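Putative isomerase (Streptomyces coelicolor A3, PDB 2OQH) is a member of the enolase superfamily that probably dehydrates D-glucarate to 5-dehydro-4-deoxy-D-glucarate. Local coordinates at residues L92-I97 with V249-D254; A278-L283 with M294-G299. All coordinates share one frame; numbering follows the deposited sequence.

Contact 1: L92-I97 with V249-D254; sequences LGYAAI and VVRFED
Tyr94 OH and Glu253 OE1 share one water, which lies 2.7 Å from Tyr94 OH and 2.6 Å from Glu253 OE1, donating a hydrogen bond to the carboxylate. The two side-chain oxygens themselves stand 4.3 Å apart, Tyr94 OH to Glu253 OE1, so the water supplies the polar link and no direct hydrogen bond spans the segments. Tyr94 reaches across with CG anti to the carbonyl carbon (chi1 -76°), beside the backbone N, sending the phenol out from helix 85-112. The phenol oxygen then touches Arg251, whose CB is 3.7 Å from Tyr94 OH and whose CD is 3.9 Å from Tyr94 OH. Beyond CG the arginine runs extended past the hydroxyl. Its guanidinium plane is 75° from the ring plane, so the two groups are not stacked. That guanidinium instead has Glu253 CB over its centre and makes a salt bridge whose hydrogen bond, Arg251 NE to Asp254 OD1 at 3.4 Å, is weak. Asp254 also accepts Val250 N at OD2 (3.1 Å, 167° at the hydrogen), using the anti lone pair, which ties Asp254 back to Val250 in the turn leading into helix 252-260. With only 95 Å² buried, this is a small surface junction of the N-terminal and barrel domains: van der Waals contact with the arginine stem plus one bridging water, which could perhaps adapt to small shifts.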
loop_
_atom_site.group_PDB
_atom_site.type_symbol
_atom_site.label_atom_id
_atom_site.label_comp_id
_atom_site.label_asym_id
_atom_site.label_seq_id
_atom_site.Cartn_x
_atom_site.Cartn_y
_atom_site.Cartn_z
ATOM N N LEU A 92 11.958 0.358 -7.523
ATOM C CA LEU A 92 11.468 1.204 -8.604
ATOM C C LEU A 92 11.122 0.380 -9.835
ATOM O O LEU A 92 10.247 0.758 -10.610
ATOM C CB LEU A 92 12.489 2.295 -8.970
ATOM C CG LEU A 92 12.953 3.235 -7.852
ATOM C CD1 LEU A 92 13.616 4.466 -8.469
ATOM C CD2 LEU A 92 11.766 3.656 -6.989
ATOM N N GLY A 93 11.814 -0.745 -10.018
ATOM C CA GLY A 93 11.522 -1.606 -11.152
ATOM C C GLY A 93 10.130 -2.205 -11.020
ATOM O O GLY A 93 9.332 -2.171 -11.959
ATOM N N TYR A 94 9.835 -2.768 -9.852
ATOM C CA TYR A 94 8.518 -3.350 -9.612
ATOM C C TYR A 94 7.441 -2.277 -9.756
ATOM O O TYR A 94 6.384 -2.527 -10.329
ATOM C CB TYR A 94 8.437 -3.955 -8.207
ATOM C CG TYR A 94 9.148 -5.282 -8.055
ATOM C CD1 TYR A 94 8.688 -6.427 -8.706
ATOM C CD2 TYR A 94 10.270 -5.397 -7.248
ATOM C CE1 TYR A 94 9.330 -7.661 -8.549
ATOM C CE2 TYR A 94 10.925 -6.624 -7.083
ATOM C CZ TYR A 94 10.453 -7.752 -7.736
ATOM O OH TYR A 94 11.117 -8.952 -7.580
ATOM N N ALA A 95 7.718 -1.087 -9.225
ATOM C CA ALA A 95 6.773 0.027 -9.280
ATOM C C ALA A 95 6.495 0.494 -10.709
ATOM O O ALA A 95 5.368 0.867 -11.031
ATOM C CB ALA A 95 7.293 1.191 -8.445
ATOM N N ALA A 96 7.519 0.489 -11.559
ATOM C CA ALA A 96 7.344 0.904 -12.952
ATOM C C ALA A 96 6.451 -0.124 -13.634
ATOM O O ALA A 96 5.476 0.220 -14.310
ATOM C CB ALA A 96 8.688 0.983 -13.653
ATOM N N ILE A 97 6.793 -1.395 -13.439
ATOM C CA ILE A 97 6.025 -2.497 -14.003
ATOM C C ILE A 97 4.576 -2.448 -13.518
ATOM O O ILE A 97 3.646 -2.609 -14.308
ATOM C CB ILE A 97 6.668 -3.855 -13.617
ATOM C CG1 ILE A 97 8.000 -4.011 -14.359
ATOM C CG2 ILE A 97 5.703 -5.003 -13.905
ATOM C CD1 ILE A 97 8.799 -5.241 -13.988
ATOM N N VAL A 249 10.038 -9.360 3.395
ATOM C CA VAL A 249 9.408 -10.255 2.424
ATOM C C VAL A 249 8.687 -9.316 1.462
ATOM O O VAL A 249 7.542 -8.938 1.709
ATOM C CB VAL A 249 8.365 -11.196 3.065
ATOM C CG1 VAL A 249 7.637 -11.976 1.970
ATOM C CG2 VAL A 249 9.040 -12.158 4.032
ATOM N N VAL A 250 9.363 -8.932 0.376
ATOM C CA VAL A 250 8.786 -8.005 -0.602
ATOM C C VAL A 250 8.768 -8.538 -2.034
ATOM O O VAL A 250 8.557 -7.790 -2.987
ATOM C CB VAL A 250 9.545 -6.655 -0.592
ATOM C CG1 VAL A 250 9.564 -6.086 0.820
ATOM C CG2 VAL A 250 10.969 -6.843 -1.102
ATOM N N ARG A 251 8.990 -9.837 -2.171
ATOM C CA ARG A 251 9.000 -10.500 -3.467
ATOM C C ARG A 251 8.904 -11.989 -3.185
ATOM O O ARG A 251 9.339 -12.447 -2.133
ATOM C CB ARG A 251 10.298 -10.187 -4.219
ATOM C CG ARG A 251 11.556 -10.618 -3.496
ATOM C CD ARG A 251 12.814 -10.243 -4.272
ATOM N NE ARG A 251 13.972 -10.912 -3.688
ATOM C CZ ARG A 251 15.069 -11.263 -4.361
ATOM N NH1 ARG A 251 15.177 -11.008 -5.658
ATOM N NH2 ARG A 251 16.054 -11.895 -3.730
ATOM N N PHE A 252 8.334 -12.744 -4.115
ATOM C CA PHE A 252 8.183 -14.177 -3.912
ATOM C C PHE A 252 9.474 -14.918 -3.575
ATOM O O PHE A 252 9.437 -15.895 -2.839
ATOM C CB PHE A 252 7.490 -14.795 -5.126
ATOM C CG PHE A 252 6.037 -14.443 -5.205
ATOM C CD1 PHE A 252 5.120 -15.038 -4.342
ATOM C CD2 PHE A 252 5.583 -13.478 -6.103
ATOM C CE1 PHE A 252 3.768 -14.667 -4.360
ATOM C CE2 PHE A 252 4.239 -13.099 -6.129
ATOM C CZ PHE A 252 3.330 -13.697 -5.262
ATOM N N GLU A 253 10.612 -14.448 -4.082
ATOM C CA GLU A 253 11.881 -15.104 -3.780
ATOM C C GLU A 253 12.161 -15.096 -2.277
ATOM O O GLU A 253 12.964 -15.892 -1.793
ATOM C CB GLU A 253 13.043 -14.432 -4.519
ATOM C CG GLU A 253 13.059 -14.713 -6.011
ATOM C CD GLU A 253 12.332 -13.657 -6.840
ATOM O OE1 GLU A 253 11.330 -13.076 -6.368
ATOM O OE2 GLU A 253 12.770 -13.421 -7.988
ATOM N N ASP A 254 11.491 -14.199 -1.552
ATOM C CA ASP A 254 11.651 -14.084 -0.099
ATOM C C ASP A 254 10.674 -14.971 0.667
ATOM O O ASP A 254 10.887 -15.272 1.836
ATOM C CB ASP A 254 11.384 -12.658 0.382
ATOM C CG ASP A 254 12.375 -11.654 -0.145
ATOM O OD1 ASP A 254 13.488 -12.042 -0.562
ATOM O OD2 ASP A 254 12.028 -10.454 -0.117
HETATM O O HOH W 1 10.065 -11.450 -7.883
#

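Contact 2: A278-L283 with M294-G299; sequences AATKAL and MNLHSG
Met294, a selenomethionine here, pushes its CE against Leu283 and Thr280 within a beta-alpha-beta crossover of the TIM barrel, where strand 266-269 leads through helix 277-289 to the parallel strand 293-296. The short helix and strand axes run nearly antiparallel, 153° apart and 10.8 Å at closest approach, a distance bridged mainly by side chains. The tight part centres on one methyl group: Met294 CE lies 3.8 Å from Leu283 CG and 3.9 Å from Leu283 CD2. The same methyl also reaches the backbone, with Met294 CE 3.9 Å from Thr280 O. Thr280 adds its CG2, 4.0 Å from Met294 CE, the two side chains crossing at about a right angle. Met294 gets this far because CG is anti to the backbone N (chi1 180°) and the chain stays extended to CE. Toward Leu296 the packing is looser, with Thr280 CG2 4.3 Å from Leu296 CD2. Farther on, His297, Ser298 and Gly299 turn from the helix toward a partly exposed side, where Ser298 OG and Gly299 N both bond to Glu301. No hydrogen bond joins the two segments; the polar branch of Thr280 turns elsewhere, its OG1 bonding to Gly276 O, one residue before the helix begins.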
loop_
_atom_site.group_PDB
_atom_site.type_symbol
_atom_site.label_atom_id
_atom_site.label_comp_id
_atom_site.label_asym_id
_atom_site.label_seq_id
_atom_site.Cartn_x
_atom_site.Cartn_y
_atom_site.Cartn_z
ATOM N N ALA A 278 -2.121 -9.297 -10.362
ATOM C CA ALA A 278 -2.106 -10.751 -10.291
ATOM C C ALA A 278 -1.129 -11.223 -9.214
ATOM O O ALA A 278 -1.425 -12.161 -8.477
ATOM C CB ALA A 278 -1.729 -11.347 -11.645
ATOM N N ALA A 279 0.031 -10.572 -9.120
ATOM C CA ALA A 279 1.021 -10.955 -8.114
ATOM C C ALA A 279 0.451 -10.796 -6.710
ATOM O O ALA A 279 0.735 -11.596 -5.827
ATOM C CB ALA A 279 2.274 -10.117 -8.261
ATOM N N THR A 280 -0.355 -9.757 -6.513
ATOM C CA THR A 280 -0.955 -9.491 -5.215
ATOM C C THR A 280 -2.050 -10.515 -4.910
ATOM O O THR A 280 -2.186 -10.952 -3.771
ATOM C CB THR A 280 -1.510 -8.055 -5.157
ATOM O OG1 THR A 280 -0.440 -7.133 -5.407
ATOM C CG2 THR A 280 -2.109 -7.760 -3.793
ATOM N N LYS A 281 -2.824 -10.901 -5.923
ATOM C CA LYS A 281 -3.857 -11.919 -5.725
ATOM C C LYS A 281 -3.132 -13.228 -5.405
ATOM O O LYS A 281 -3.593 -14.029 -4.593
ATOM C CB LYS A 281 -4.699 -12.108 -6.991
ATOM C CG LYS A 281 -5.551 -10.907 -7.381
ATOM C CD LYS A 281 -6.709 -10.718 -6.423
ATOM C CE LYS A 281 -7.726 -11.842 -6.563
ATOM N NZ LYS A 281 -8.946 -11.565 -5.766
ATOM N N ALA A 282 -1.993 -13.436 -6.057
ATOM C CA ALA A 282 -1.192 -14.634 -5.834
ATOM C C ALA A 282 -0.723 -14.666 -4.378
ATOM O O ALA A 282 -0.835 -15.686 -3.693
ATOM C CB ALA A 282 0.008 -14.639 -6.771
ATOM N N LEU A 283 -0.204 -13.535 -3.913
ATOM C CA LEU A 283 0.280 -13.425 -2.547
ATOM C C LEU A 283 -0.828 -13.743 -1.545
ATOM O O LEU A 283 -0.582 -14.369 -0.509
ATOM C CB LEU A 283 0.838 -12.020 -2.302
ATOM C CG LEU A 283 1.428 -11.710 -0.923
ATOM C CD1 LEU A 283 2.381 -12.820 -0.485
ATOM C CD2 LEU A 283 2.150 -10.366 -0.985
HETATM N N MSE A 294 -2.963 -10.995 6.255
HETATM C CA MSE A 294 -2.504 -10.144 5.160
HETATM C C MSE A 294 -3.223 -8.807 5.216
HETATM O O MSE A 294 -4.356 -8.718 5.674
HETATM C CB MSE A 294 -2.775 -10.787 3.790
HETATM C CG MSE A 294 -2.314 -9.920 2.608
HETATM SE SE MSE A 294 -2.770 -10.600 0.836
HETATM C CE MSE A 294 -1.560 -9.501 -0.203
ATOM N N ASN A 295 -2.549 -7.767 4.750
ATOM C CA ASN A 295 -3.129 -6.431 4.718
ATOM C C ASN A 295 -2.401 -5.734 3.581
ATOM O O ASN A 295 -1.505 -6.321 2.979
ATOM C CB ASN A 295 -2.868 -5.719 6.050
ATOM C CG ASN A 295 -3.849 -4.586 6.317
ATOM O OD1 ASN A 295 -4.846 -4.417 5.603
ATOM N ND2 ASN A 295 -3.575 -3.809 7.363
ATOM N N LEU A 296 -2.783 -4.503 3.261
ATOM C CA LEU A 296 -2.085 -3.788 2.208
ATOM C C LEU A 296 -1.292 -2.631 2.785
ATOM O O LEU A 296 -1.733 -1.952 3.714
ATOM C CB LEU A 296 -3.057 -3.273 1.144
ATOM C CG LEU A 296 -3.728 -4.316 0.243
ATOM C CD1 LEU A 296 -4.510 -3.599 -0.846
ATOM C CD2 LEU A 296 -2.682 -5.246 -0.371
ATOM N N HIS A 297 -0.104 -2.429 2.234
ATOM C CA HIS A 297 0.783 -1.356 2.649
ATOM C C HIS A 297 0.575 -0.186 1.698
ATOM O O HIS A 297 0.310 -0.386 0.516
ATOM C CB HIS A 297 2.233 -1.838 2.581
ATOM C CG HIS A 297 3.247 -0.748 2.728
ATOM N ND1 HIS A 297 3.849 -0.138 1.648
ATOM C CD2 HIS A 297 3.777 -0.168 3.830
ATOM C CE1 HIS A 297 4.710 0.766 2.080
ATOM N NE2 HIS A 297 4.685 0.766 3.401
ATOM N N SER A 298 0.693 1.035 2.209
ATOM C CA SER A 298 0.513 2.210 1.361
ATOM C C SER A 298 1.802 2.994 1.168
ATOM O O SER A 298 2.494 3.323 2.135
ATOM C CB SER A 298 -0.547 3.140 1.946
ATOM O OG SER A 298 -0.550 4.361 1.236
ATOM N N GLY A 299 2.121 3.282 -0.089
ATOM C CA GLY A 299 3.320 4.039 -0.400
ATOM C C GLY A 299 2.966 5.397 -0.981
ATOM O O GLY A 299 3.667 5.893 -1.861
#

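In the fold
Contact 1 closes before contact 2 opens along the chain, and their centres lie about 11 Å apart. Contact 1 brings helix 85-112 of the N-terminal domain to the loop and helix that follow barrel strand 243-245, whereas contact 2 is internal to the barrel, between helix 277-289 and strand 293-296. Phe252 joins them: its CZ is 3.4 Å from Ala279 O and 3.8 Å from Ala282 CB, so helix 252-260 packs on the outer helix of contact 2. The first is thus a surface interdomain junction, the second buried barrel packing. In this superfamily the capping domain closes over the C-terminal ends of the barrel strands; neither contact by itself identifies a catalytic residue.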